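Long-range contact in methylmalonate-semialdehyde dehydrogenase (Oceanimonas doudoroffii, PDB 4ZZ7), which catalyses the NAD-dependent, probably CoA-acylating oxidation of methylmalonate semialdehyde, as a member of the aldehyde dehydrogenase family: residues Y236-L249 and L459-F473. Residues are numbered along the deposited sequence; the frame is centred on the assembly and turned at random.
With NAD (nicotinamide-adenine-dinucleotide), chain M.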
loop_
_atom_site.group_PDB
_atom_site.type_symbol
_atom_site.label_atom_id
_atom_site.label_comp_id
_atom_site.label_asym_id
_atom_site.label_seq_id
_atom_site.Cartn_x
_atom_site.Cartn_y
_atom_site.Cartn_z
ATOM N N TYR A 236 -22.956 -20.117 1.496
ATOM C CA TYR A 236 -22.968 -18.826 0.791
ATOM C C TYR A 236 -24.384 -18.302 0.495
ATOM O O TYR A 236 -24.686 -17.111 0.712
ATOM C CB TYR A 236 -22.177 -18.903 -0.524
ATOM C CG TYR A 236 -21.835 -17.538 -1.103
ATOM C CD1 TYR A 236 -20.883 -16.722 -0.490
ATOM C CD2 TYR A 236 -22.473 -17.051 -2.251
ATOM C CE1 TYR A 236 -20.568 -15.471 -1.002
ATOM C CE2 TYR A 236 -22.161 -15.794 -2.770
ATOM C CZ TYR A 236 -21.206 -15.004 -2.139
ATOM O OH TYR A 236 -20.880 -13.742 -2.609
ATOM N N ARG A 237 -25.247 -19.196 0.013
ATOM C CA ARG A 237 -26.608 -18.823 -0.343
ATOM C C ARG A 237 -27.350 -18.381 0.891
ATOM O O ARG A 237 -27.894 -17.280 0.927
ATOM C CB ARG A 237 -27.335 -19.973 -1.025
ATOM C CG ARG A 237 -28.660 -19.531 -1.634
ATOM C CD ARG A 237 -29.404 -20.636 -2.372
ATOM N NE ARG A 237 -28.579 -21.203 -3.438
ATOM C CZ ARG A 237 -28.024 -22.415 -3.426
ATOM N NH1 ARG A 237 -28.197 -23.282 -2.406
ATOM N NH2 ARG A 237 -27.297 -22.777 -4.475
ATOM N N THR A 238 -27.315 -19.234 1.906
ATOM C CA THR A 238 -28.055 -19.014 3.146
ATOM C C THR A 238 -27.616 -17.726 3.827
ATOM O O THR A 238 -28.443 -16.875 4.177
ATOM C CB THR A 238 -27.862 -20.194 4.135
ATOM O OG1 THR A 238 -28.164 -21.438 3.479
ATOM C CG2 THR A 238 -28.744 -20.039 5.376
ATOM N N ALA A 239 -26.304 -17.595 4.019
ATOM C CA ALA A 239 -25.724 -16.372 4.593
ATOM C C ALA A 239 -26.195 -15.138 3.837
ATOM O O ALA A 239 -26.623 -14.166 4.446
ATOM C CB ALA A 239 -24.204 -16.430 4.564
ATOM N N SER A 240 -26.126 -15.201 2.510
ATOM C CA SER A 240 -26.528 -14.080 1.666
ATOM C C SER A 240 -28.011 -13.748 1.761
ATOM O O SER A 240 -28.400 -12.587 1.632
ATOM C CB SER A 240 -26.137 -14.348 0.215
ATOM O OG SER A 240 -24.712 -14.442 0.087
ATOM N N ALA A 241 -28.831 -14.771 1.985
ATOM C CA ALA A 241 -30.269 -14.573 2.266
ATOM C C ALA A 241 -30.534 -13.909 3.611
ATOM O O ALA A 241 -31.555 -13.279 3.779
ATOM C CB ALA A 241 -31.036 -15.890 2.194
ATOM N N ASN A 242 -29.625 -14.074 4.566
ATOM C CA ASN A 242 -29.751 -13.444 5.897
ATOM C C ASN A 242 -28.877 -12.172 6.076
ATOM O O ASN A 242 -28.465 -11.836 7.205
ATOM C CB ASN A 242 -29.456 -14.462 6.996
ATOM C CG ASN A 242 -30.541 -15.530 7.113
ATOM O OD1 ASN A 242 -31.213 -15.644 8.142
ATOM N ND2 ASN A 242 -30.711 -16.325 6.068
ATOM N N GLY A 243 -28.584 -11.493 4.949
ATOM C CA GLY A 243 -27.926 -10.171 4.931
ATOM C C GLY A 243 -26.418 -10.102 5.211
ATOM O O GLY A 243 -25.727 -9.178 4.720
ATOM N N LYS A 244 -25.906 -11.059 6.001
ATOM C CA LYS A 244 -24.479 -11.113 6.357
ATOM C C LYS A 244 -23.513 -11.595 5.251
ATOM O O LYS A 244 -23.821 -12.485 4.456
ATOM C CB LYS A 244 -24.258 -11.937 7.621
ATOM C CG LYS A 244 -24.447 -13.436 7.428
ATOM C CD LYS A 244 -24.784 -14.127 8.743
ATOM C CE LYS A 244 -26.177 -13.776 9.231
ATOM N NZ LYS A 244 -26.378 -14.275 10.604
ATOM N N ARG A 245 -22.334 -10.965 5.247
ATOM C CA ARG A 245 -21.283 -11.244 4.296
ATOM C C ARG A 245 -20.731 -12.641 4.515
ATOM O O ARG A 245 -20.884 -13.214 5.603
ATOM C CB ARG A 245 -20.179 -10.220 4.437
ATOM C CG ARG A 245 -19.528 -10.180 5.809
ATOM C CD ARG A 245 -18.250 -9.357 5.812
ATOM N NE ARG A 245 -18.478 -7.916 5.705
ATOM C CZ ARG A 245 -17.513 -7.004 5.583
ATOM N NH1 ARG A 245 -16.223 -7.360 5.565
ATOM N NH2 ARG A 245 -17.835 -5.716 5.489
ATOM N N CYS A 246 -20.073 -13.175 3.489
ATOM C CA CYS A 246 -19.633 -14.561 3.506
ATOM C C CYS A 246 -18.529 -14.806 2.484
ATOM O O CYS A 246 -18.449 -14.131 1.457
ATOM C CB CYS A 246 -20.837 -15.499 3.236
ATOM S SG CYS A 246 -20.513 -17.295 3.161
ATOM N N GLN A 247 -17.670 -15.775 2.808
ATOM C CA GLN A 247 -16.680 -16.349 1.885
ATOM C C GLN A 247 -16.772 -17.868 2.085
ATOM O O GLN A 247 -16.604 -18.372 3.200
ATOM C CB GLN A 247 -15.247 -15.804 2.141
ATOM C CG GLN A 247 -14.688 -16.064 3.557
ATOM C CD GLN A 247 -13.341 -15.412 3.917
ATOM O OE1 GLN A 247 -12.884 -15.541 5.066
ATOM N NE2 GLN A 247 -12.690 -14.744 2.961
ATOM N N ALA A 248 -17.071 -18.594 1.021
ATOM C CA ALA A 248 -17.153 -20.022 1.102
ATOM C C ALA A 248 -16.249 -20.655 0.072
ATOM O O ALA A 248 -16.440 -20.502 -1.130
ATOM C CB ALA A 248 -18.573 -20.465 0.880
ATOM N N LEU A 249 -15.265 -21.390 0.563
ATOM C CA LEU A 249 -14.327 -22.111 -0.279
ATOM C C LEU A 249 -14.748 -23.572 -0.391
ATOM O O LEU A 249 -15.231 -24.154 0.567
ATOM C CB LEU A 249 -12.922 -21.990 0.302
ATOM C CG LEU A 249 -12.251 -20.634 0.077
ATOM C CD1 LEU A 249 -12.885 -19.565 0.928
ATOM C CD2 LEU A 249 -10.767 -20.700 0.392
ATOM N N LEU A 459 -14.699 -21.436 -5.179
ATOM C CA LEU A 459 -14.861 -20.333 -4.237
ATOM C C LEU A 459 -16.094 -19.460 -4.505
ATOM O O LEU A 459 -16.346 -19.028 -5.636
ATOM C CB LEU A 459 -13.608 -19.452 -4.275
ATOM C CG LEU A 459 -13.504 -18.404 -3.169
ATOM C CD1 LEU A 459 -12.060 -18.215 -2.787
ATOM C CD2 LEU A 459 -14.120 -17.065 -3.570
ATOM N N PHE A 460 -16.836 -19.179 -3.444
ATOM C CA PHE A 460 -17.957 -18.260 -3.512
ATOM C C PHE A 460 -17.620 -17.025 -2.685
ATOM O O PHE A 460 -17.350 -17.114 -1.496
ATOM C CB PHE A 460 -19.253 -18.921 -3.027
ATOM C CG PHE A 460 -19.639 -20.155 -3.799
ATOM C CD1 PHE A 460 -19.171 -21.397 -3.420
ATOM C CD2 PHE A 460 -20.473 -20.081 -4.884
ATOM C CE1 PHE A 460 -19.523 -22.543 -4.122
ATOM C CE2 PHE A 460 -20.831 -21.223 -5.593
ATOM C CZ PHE A 460 -20.359 -22.452 -5.215
ATOM N N GLY A 461 -17.613 -15.877 -3.352
ATOM C CA GLY A 461 -17.312 -14.584 -2.737
ATOM C C GLY A 461 -16.318 -13.775 -3.562
ATOM O O GLY A 461 -15.939 -14.167 -4.683
ATOM N N ASP A 462 -15.895 -12.647 -2.991
ATOM C CA ASP A 462 -14.898 -11.758 -3.609
ATOM C C ASP A 462 -13.653 -11.472 -2.764
ATOM O O ASP A 462 -12.751 -10.781 -3.243
ATOM C CB ASP A 462 -15.551 -10.432 -4.047
ATOM C CG ASP A 462 -16.355 -9.759 -2.937
ATOM O OD1 ASP A 462 -16.043 -9.997 -1.763
ATOM O OD2 ASP A 462 -17.312 -9.014 -3.243
ATOM N N LEU A 463 -13.597 -11.974 -1.535
ATOM C CA LEU A 463 -12.406 -11.862 -0.699
ATOM C C LEU A 463 -11.970 -13.250 -0.289
ATOM O O LEU A 463 -12.777 -14.039 0.206
ATOM C CB LEU A 463 -12.687 -11.044 0.560
ATOM C CG LEU A 463 -12.907 -9.570 0.290
ATOM C CD1 LEU A 463 -13.466 -8.911 1.525
ATOM C CD2 LEU A 463 -11.617 -8.893 -0.135
ATOM N N HIS A 464 -10.687 -13.533 -0.458
ATOM C CA HIS A 464 -10.169 -14.870 -0.266
ATOM C C HIS A 464 -9.761 -15.142 1.159
ATOM O O HIS A 464 -9.892 -14.287 2.007
ATOM C CB HIS A 464 -9.056 -15.075 -1.264
ATOM C CG HIS A 464 -9.554 -15.051 -2.667
ATOM N ND1 HIS A 464 -8.781 -15.426 -3.746
ATOM C CD2 HIS A 464 -10.769 -14.728 -3.171
ATOM C CE1 HIS A 464 -9.498 -15.331 -4.850
ATOM N NE2 HIS A 464 -10.704 -14.905 -4.527
ATOM N N ALA A 465 -9.320 -16.369 1.410
ATOM C CA ALA A 465 -8.978 -16.840 2.750
ATOM C C ALA A 465 -7.609 -16.363 3.180
ATOM O O ALA A 465 -6.683 -16.265 2.358
ATOM C CB ALA A 465 -9.048 -18.359 2.842
ATOM N N TYR A 466 -7.556 -16.043 4.485
ATOM C CA TYR A 466 -6.386 -15.599 5.260
ATOM C C TYR A 466 -5.669 -14.454 4.598
ATOM O O TYR A 466 -6.188 -13.890 3.669
ATOM C CB TYR A 466 -5.493 -16.792 5.715
ATOM C CG TYR A 466 -4.713 -17.640 4.712
ATOM C CD1 TYR A 466 -3.460 -17.253 4.299
ATOM C CD2 TYR A 466 -5.162 -18.888 4.310
ATOM C CE1 TYR A 466 -2.697 -18.048 3.454
ATOM C CE2 TYR A 466 -4.403 -19.686 3.475
ATOM C CZ TYR A 466 -3.164 -19.257 3.041
ATOM O OH TYR A 466 -2.386 -20.020 2.194
ATOM N N GLY A 467 -4.513 -14.057 5.099
ATOM C CA GLY A 467 -3.698 -13.048 4.412
ATOM C C GLY A 467 -4.318 -11.672 4.422
ATOM O O GLY A 467 -5.087 -11.373 5.334
ATOM N N PRO A 468 -4.009 -10.838 3.392
ATOM C CA PRO A 468 -4.575 -9.479 3.325
ATOM C C PRO A 468 -6.095 -9.404 3.153
ATOM O O PRO A 468 -6.757 -8.531 3.743
ATOM C CB PRO A 468 -3.914 -8.891 2.090
ATOM C CG PRO A 468 -2.656 -9.682 1.938
ATOM C CD PRO A 468 -3.106 -11.068 2.244
ATOM N N ASP A 469 -6.645 -10.303 2.354
ATOM C CA ASP A 469 -8.071 -10.319 2.139
ATOM C C ASP A 469 -8.837 -10.584 3.401
ATOM O O ASP A 469 -9.935 -10.059 3.556
ATOM C CB ASP A 469 -8.422 -11.335 1.081
ATOM C CG ASP A 469 -8.048 -10.858 -0.301
ATOM O OD1 ASP A 469 -7.321 -9.864 -0.433
ATOM O OD2 ASP A 469 -8.495 -11.442 -1.294
ATOM N N ALA A 470 -8.268 -11.369 4.313
ATOM C CA ALA A 470 -8.943 -11.644 5.582
ATOM C C ALA A 470 -9.022 -10.394 6.441
ATOM O O ALA A 470 -9.963 -10.191 7.191
ATOM C CB ALA A 470 -8.244 -12.754 6.322
ATOM N N VAL A 471 -8.041 -9.531 6.301
ATOM C CA VAL A 471 -8.090 -8.248 6.981
ATOM C C VAL A 471 -9.317 -7.475 6.510
ATOM O O VAL A 471 -10.048 -6.902 7.307
ATOM C CB VAL A 471 -6.814 -7.413 6.748
ATOM C CG1 VAL A 471 -6.973 -6.055 7.405
ATOM C CG2 VAL A 471 -5.590 -8.125 7.325
ATOM N N ARG A 472 -9.543 -7.506 5.204
ATOM C CA ARG A 472 -10.687 -6.834 4.585
ATOM C C ARG A 472 -12.029 -7.534 4.782
ATOM O O ARG A 472 -13.092 -6.872 4.798
ATOM C CB ARG A 472 -10.426 -6.609 3.099
ATOM C CG ARG A 472 -9.283 -5.648 2.876
ATOM C CD ARG A 472 -9.570 -4.237 3.388
ATOM N NE ARG A 472 -10.378 -3.511 2.405
ATOM C CZ ARG A 472 -11.700 -3.308 2.472
ATOM N NH1 ARG A 472 -12.455 -3.751 3.506
ATOM N NH2 ARG A 472 -12.287 -2.639 1.490
ATOM N N PHE A 473 -11.984 -8.856 4.916
ATOM C CA PHE A 473 -13.198 -9.611 5.156
ATOM C C PHE A 473 -13.634 -9.496 6.589
ATOM O O PHE A 473 -14.834 -9.425 6.848
ATOM C CB PHE A 473 -13.042 -11.075 4.812
ATOM C CG PHE A 473 -14.314 -11.848 4.987
ATOM C CD1 PHE A 473 -15.330 -11.755 4.044
ATOM C CD2 PHE A 473 -14.515 -12.636 6.106
ATOM C CE1 PHE A 473 -16.504 -12.458 4.201
ATOM C CE2 PHE A 473 -15.697 -13.335 6.279
ATOM C CZ PHE A 473 -16.689 -13.247 5.327
HETATM P PA NAD M . -17.942 -30.500 4.162
HETATM O O1A NAD M . -18.809 -31.675 4.604
HETATM O O2A NAD M . -18.165 -29.799 2.832
HETATM O O5B NAD M . -18.066 -29.329 5.278
HETATM C C5B NAD M . -17.237 -29.246 6.447
HETATM C C4B NAD M . -17.916 -28.454 7.564
HETATM O O4B NAD M . -19.261 -28.127 7.205
HETATM C C3B NAD M . -18.010 -29.213 8.884
HETATM O O3B NAD M . -17.678 -28.306 9.939
HETATM C C2B NAD M . -19.446 -29.730 8.943
HETATM O O2B NAD M . -20.098 -29.775 10.216
HETATM C C1B NAD M . -20.212 -28.747 8.077
HETATM N N9A NAD M . -21.309 -29.398 7.299
HETATM C C8A NAD M . -21.255 -30.617 6.687
HETATM N N7A NAD M . -22.418 -30.884 6.056
HETATM C C5A NAD M . -23.250 -29.832 6.259
HETATM C C6A NAD M . -24.647 -29.482 5.866
HETATM N N6A NAD M . -25.370 -30.341 5.116
HETATM N N1A NAD M . -25.148 -28.286 6.277
HETATM C C2A NAD M . -24.414 -27.421 7.041
HETATM N N3A NAD M . -23.145 -27.659 7.432
HETATM C C4A NAD M . -22.521 -28.835 7.083
HETATM O O3 NAD M . -16.365 -30.945 4.237
HETATM P PN NAD M . -15.681 -32.255 4.945
HETATM O O1N NAD M . -15.714 -32.139 6.472
HETATM O O2N NAD M . -16.084 -33.580 4.284
HETATM O O5D NAD M . -14.201 -31.904 4.433
HETATM C C5D NAD M . -13.815 -32.197 3.079
HETATM C C4D NAD M . -13.942 -31.024 2.085
HETATM O O4D NAD M . -13.080 -29.895 2.354
HETATM C C3D NAD M . -13.569 -31.482 0.664
HETATM O O3D NAD M . -14.740 -31.656 -0.140
HETATM C C2D NAD M . -12.627 -30.415 0.084
HETATM O O2D NAD M . -13.003 -30.029 -1.242
HETATM C C1D NAD M . -12.751 -29.286 1.092
HETATM N N1N NAD M . -11.584 -28.418 1.213
HETATM C C2N NAD M . -11.634 -27.245 0.569
HETATM C C3N NAD M . -10.571 -26.351 0.643
HETATM C C7N NAD M . -10.558 -25.030 -0.090
HETATM O O7N NAD M . -10.758 -24.915 -1.305
HETATM N N7N NAD M . -10.267 -23.968 0.641
HETATM C C4N NAD M . -9.470 -26.680 1.426
HETATM C C5N NAD M . -9.432 -27.895 2.097
HETATM C C6N NAD M . -10.522 -28.759 1.974
HETATM O O HOH W 1 -19.497 -10.962 -3.133
HETATM O O HOH W 2 -10.105 -15.869 6.077
#
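Phe473 and Gln247 meet as a flat stack that seats helix 467-473 against strand 245-249, the strand of the aldehyde dehydrogenase Rossmann-type domain to which the short strand 459-460 is added antiparallel as the sheet's outermost member in this chain. The case illustrates how one ring can be held between two side chains two residues apart in the chain, Arg245 and Gln247. The amide of Gln247 lies over one face of the Phe473 ring, their planes 13° apart, with CD of Gln247 3.8 Å from CG of Phe473. Over the opposite face runs the aliphatic part of Arg245, whose CD comes within 3.9 Å of CE1 of Phe473. Because CG of Phe473 stands anti to the backbone N (chi1 -177°), the ring reaches from the helix into this slot. Arg245 then bends at chi3 (72°), and its NH1 donates to the Phe473 carbonyl oxygen at 2.8 Å. Without the ring, as with an alanine at Phe473, Arg245 and Gln247 would probably be left with a gap between them and the amide would lose its stacking surface.

That amide is also fixed at its polar end: OE1 is hydrogen-bonded to OG of Ser224 in the adjoining strand 220-226 and takes a water that bridges to the backbone N of Tyr466. On the other side of the sheet, CB of Phe460 sits over one face of the Tyr236 ring, 3.5 Å from CG of Tyr236, joining helix 229-241 to the added strand. Ala248 and Phe460 form the hydrogen-bonded pair. Next along, Leu249 lies beside Leu459 and reaches the nicotinamide carboxamide of NAD. NE2 of Gln247 gives a hydrogen bond to O of Leu463 in the loop, at 2.8 Å, the oxygen lying in the amide plane while the nitrogen stands above the carbonyl plane.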